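Long-range contact in mitotic checkpoint control protein kinase BUB1 (Drosophila melanogaster, PDB 6JKK), which probably binds ATP and acts as a protein kinase at the kinetochore in the mitotic checkpoint, the present chain being its kinase domain: residues 66-72 and 83-88. Numbering follows the deposited sequence.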
ATOM      1  N   ALA A  66      19.516  -1.362  -5.389  1.00 49.99           N
ATOM      2  CA  ALA A  66      20.833  -1.176  -4.780  1.00 52.17           C
ATOM      3  C   ALA A  66      20.971  -1.897  -3.436  1.00 46.87           C
ATOM      4  O   ALA A  66      22.065  -2.326  -3.057  1.00 44.09           O
ATOM      5  CB  ALA A  66      21.121   0.305  -4.614  1.00 52.24           C
ATOM      6  N   TYR A  67      19.855  -2.025  -2.725  1.00 46.01           N
ATOM      7  CA  TYR A  67      19.866  -2.578  -1.376  1.00 46.61           C
ATOM      8  C   TYR A  67      18.926  -3.775  -1.211  1.00 38.55           C
ATOM      9  O   TYR A  67      18.584  -4.163  -0.088  1.00 28.00           O
ATOM     10  CB  TYR A  67      19.530  -1.479  -0.368  1.00 55.15           C
ATOM     11  CG  TYR A  67      20.362  -0.234  -0.572  1.00 64.56           C
ATOM     12  CD1 TYR A  67      21.718  -0.232  -0.273  1.00 66.87           C
ATOM     13  CD2 TYR A  67      19.796   0.933  -1.076  1.00 68.37           C
ATOM     14  CE1 TYR A  67      22.488   0.896  -0.461  1.00 70.67           C
ATOM     15  CE2 TYR A  67      20.560   2.069  -1.268  1.00 70.99           C
ATOM     16  CZ  TYR A  67      21.905   2.044  -0.958  1.00 74.49           C
ATOM     17  OH  TYR A  67      22.673   3.170  -1.148  1.00 80.93           O
ATOM     18  N   GLY A  68      18.520  -4.369  -2.331  1.00 28.66           N
ATOM     19  CA  GLY A  68      17.736  -5.589  -2.266  1.00 27.21           C
ATOM     20  C   GLY A  68      17.134  -6.035  -3.581  1.00 25.27           C
ATOM     21  O   GLY A  68      17.447  -5.497  -4.647  1.00 27.15           O
ATOM     22  N   SER A  69      16.250  -7.023  -3.499  1.00 22.45           N
ATOM     23  CA  SER A  69      15.577  -7.547  -4.679  1.00 21.75           C
ATOM     24  C   SER A  69      14.293  -8.246  -4.260  1.00 19.58           C
ATOM     25  O   SER A  69      14.074  -8.501  -3.072  1.00 21.61           O
ATOM     26  CB  SER A  69      16.492  -8.531  -5.417  1.00 27.65           C
ATOM     27  OG  SER A  69      16.820  -9.633  -4.585  1.00 31.36           O
ATOM     28  N   VAL A  70      13.436  -8.529  -5.237  1.00 17.30           N
ATOM     29  CA  VAL A  70      12.226  -9.307  -5.003  1.00 15.28           C
ATOM     30  C   VAL A  70      12.194 -10.442  -6.010  1.00 16.38           C
ATOM     31  O   VAL A  70      12.432 -10.230  -7.208  1.00 18.80           O
ATOM     32  CB  VAL A  70      10.940  -8.446  -5.138  1.00 20.14           C
ATOM     33  CG1 VAL A  70       9.700  -9.323  -5.037  1.00 17.94           C
ATOM     34  CG2 VAL A  70      10.897  -7.377  -4.063  1.00 19.27           C
ATOM     35  N   TYR A  71      11.915 -11.644  -5.520  1.00 17.31           N
ATOM     36  CA  TYR A  71      11.849 -12.834  -6.364  1.00 17.36           C
ATOM     37  C   TYR A  71      10.510 -13.521  -6.168  1.00 16.73           C
ATOM     38  O   TYR A  71       9.924 -13.445  -5.086  1.00 19.95           O
ATOM     39  CB  TYR A  71      12.986 -13.800  -6.007  1.00 18.72           C
ATOM     40  CG  TYR A  71      14.298 -13.470  -6.686  1.00 24.00           C
ATOM     41  CD1 TYR A  71      15.132 -12.473  -6.190  1.00 24.07           C
ATOM     42  CD2 TYR A  71      14.698 -14.152  -7.831  1.00 25.87           C
ATOM     43  CE1 TYR A  71      16.328 -12.162  -6.824  1.00 25.70           C
ATOM     44  CE2 TYR A  71      15.894 -13.855  -8.464  1.00 28.73           C
ATOM     45  CZ  TYR A  71      16.702 -12.858  -7.957  1.00 32.09           C
ATOM     46  OH  TYR A  71      17.888 -12.555  -8.590  1.00 30.81           O
ATOM     47  N   VAL A  72      10.012 -14.170  -7.218  1.00 18.77           N
ATOM     48  CA  VAL A  72       8.810 -14.988  -7.088  1.00 18.80           C
ATOM     49  C   VAL A  72       9.260 -16.437  -6.931  1.00 25.16           C
ATOM     50  O   VAL A  72      10.241 -16.861  -7.550  1.00 21.45           O
ATOM     51  CB  VAL A  72       7.839 -14.809  -8.288  1.00 23.33           C
ATOM     52  CG1 VAL A  72       8.556 -15.028  -9.606  1.00 24.57           C
ATOM     53  CG2 VAL A  72       6.637 -15.742  -8.164  1.00 25.15           C
ATOM     54  N   ALA A  83       6.234 -14.305  -2.705  1.00 19.00           N
ATOM     55  CA  ALA A  83       7.225 -13.299  -3.057  1.00 18.72           C
ATOM     56  C   ALA A  83       8.311 -13.372  -2.007  1.00 17.12           C
ATOM     57  O   ALA A  83       8.012 -13.444  -0.810  1.00 16.16           O
ATOM     58  CB  ALA A  83       6.610 -11.916  -3.058  1.00 16.06           C
ATOM     59  N   LEU A  84       9.563 -13.347  -2.446  1.00 18.30           N
ATOM     60  CA  LEU A  84      10.681 -13.303  -1.515  1.00 15.38           C
ATOM     61  C   LEU A  84      11.348 -11.942  -1.617  1.00 21.08           C
ATOM     62  O   LEU A  84      11.855 -11.570  -2.680  1.00 21.23           O
ATOM     63  CB  LEU A  84      11.681 -14.430  -1.807  1.00 16.47           C
ATOM     64  CG  LEU A  84      11.061 -15.831  -1.841  1.00 19.65           C
ATOM     65  CD1 LEU A  84      10.920 -16.312  -3.265  1.00 25.56           C
ATOM     66  CD2 LEU A  84      11.856 -16.841  -1.023  1.00 20.96           C
ATOM     67  N   LYS A  85      11.329 -11.195  -0.519  1.00 17.87           N
ATOM     68  CA  LYS A  85      11.904  -9.855  -0.511  1.00 17.48           C
ATOM     69  C   LYS A  85      13.159  -9.821   0.335  1.00 16.60           C
ATOM     70  O   LYS A  85      13.118 -10.076   1.549  1.00 17.05           O
ATOM     71  CB  LYS A  85      10.896  -8.839   0.029  1.00 18.75           C
ATOM     72  CG  LYS A  85      11.432  -7.413   0.082  1.00 18.49           C
ATOM     73  CD  LYS A  85      10.398  -6.475   0.682  1.00 24.92           C
ATOM     74  CE  LYS A  85      10.901  -5.045   0.749  1.00 28.34           C
ATOM     75  NZ  LYS A  85       9.792  -4.128   1.154  1.00 27.70           N
ATOM     76  N   GLN A  86      14.274  -9.505  -0.316  1.00 16.31           N
ATOM     77  CA  GLN A  86      15.561  -9.434   0.353  1.00 15.84           C
ATOM     78  C   GLN A  86      15.987  -7.985   0.510  1.00 18.86           C
ATOM     79  O   GLN A  86      15.842  -7.186  -0.421  1.00 22.02           O
ATOM     80  CB  GLN A  86      16.611 -10.183  -0.459  1.00 19.35           C
ATOM     81  CG  GLN A  86      17.993 -10.195   0.195  1.00 21.63           C
ATOM     82  CD  GLN A  86      18.870 -11.311  -0.327  1.00 27.22           C
ATOM     83  OE1 GLN A  86      19.142 -11.399  -1.526  1.00 25.71           O
ATOM     84  NE2 GLN A  86      19.306 -12.184   0.573  1.00 25.32           N
ATOM     85  N   GLU A  87      16.500  -7.630   1.684  1.00 18.88           N
ATOM     86  CA  GLU A  87      16.985  -6.268   1.875  1.00 19.45           C
ATOM     87  C   GLU A  87      18.246  -6.210   2.725  1.00 19.40           C
ATOM     88  O   GLU A  87      18.387  -6.955   3.696  1.00 20.09           O
ATOM     89  CB  GLU A  87      15.891  -5.376   2.475  1.00 20.57           C
ATOM     90  CG  GLU A  87      16.316  -3.919   2.645  1.00 25.89           C
ATOM     91  CD  GLU A  87      15.182  -3.016   3.092  1.00 28.45           C
ATOM     92  OE1 GLU A  87      14.007  -3.438   3.018  1.00 23.55           O
ATOM     93  OE2 GLU A  87      15.473  -1.878   3.518  1.00 35.39           O
ATOM     94  N   ARG A  88      19.157  -5.318   2.336  1.00 21.29           N
ATOM     95  CA  ARG A  88      20.360  -5.000   3.102  1.00 26.20           C
ATOM     96  C   ARG A  88      20.378  -3.495   3.389  1.00 29.77           C
ATOM     97  O   ARG A  88      20.105  -2.690   2.495  1.00 25.15           O
ATOM     98  CB  ARG A  88      21.621  -5.394   2.323  1.00 32.11           C
ATOM     99  CG  ARG A  88      21.717  -6.885   1.994  1.00 42.75           C
ATOM    100  CD  ARG A  88      22.826  -7.188   0.994  1.00 49.21           C
ATOM    101  NE  ARG A  88      22.712  -6.317  -0.169  1.00 53.88           N
ATOM    102  CZ  ARG A  88      21.969  -6.583  -1.239  1.00 56.30           C
ATOM    103  NH1 ARG A  88      21.275  -7.713  -1.315  1.00 55.14           N
ATOM    104  NH2 ARG A  88      21.922  -5.713  -2.239  1.00 53.14           N
TER
HETATM  105  O   HOH W   1      19.077  -9.241  -2.919  1.00 26.61           O
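Tyr67 and Arg88 meet at the open end of the antiparallel hairpin of strands 68-75 and 80-87 in the N-lobe sheet of the protein kinase fold; residues 66-70 are the second half of the glycine-rich loop, Gly68 its third glycine and Val70 its valine. Tyr67 O accepts a short, nearly straight hydrogen bond from Arg88 N (2.7 Å, 172° at the hydrogen). Arg88 bends at chi3 (-51°), folding its guanidinium back so that Tyr67 O lies above one face, over the centre. Gly68, opposite Glu87 and without a side chain, leaves room for Gln86 O at 3.1 Å from Gly68 CA, a CA-H...O contact. Ser69 and Gln86 form a hydrogen-bonded pair, Gln86 N reaching Ser69 O at 2.9 Å. Above it a water bonds Ser69 OG, donates to Gln86 OE1 and accepts from Arg88 NH1, in plane at the guanidinium edge. An amide suits the place: Gln86 OE1 also takes Leu43 N, and NE2 bonds Lys41 O. Val70 points to the face that carries Ala83 and Lys85, the predicted ATP-binding residue; Val70 CG2, 4.2 Å from Lys85 CG, flanks the lysine's aliphatic stem. With every torsion near 180°, Lys85 carries NZ away to salt bridges with Asp207 of the Asp-Phe-Gly motif and Glu94 of helix 92-104, the latter consistent with the lysine–glutamate pair of active kinases. Tyr71 packs its apolar ring on Val58, Met61 and Pro45, with Ser69 OG in plane at its edge; its backbone exchanges two hydrogen bonds with Leu84. Leu84 CD1 lies 4.0 Å from Val72 C and 3.5 Å from Tyr71 O.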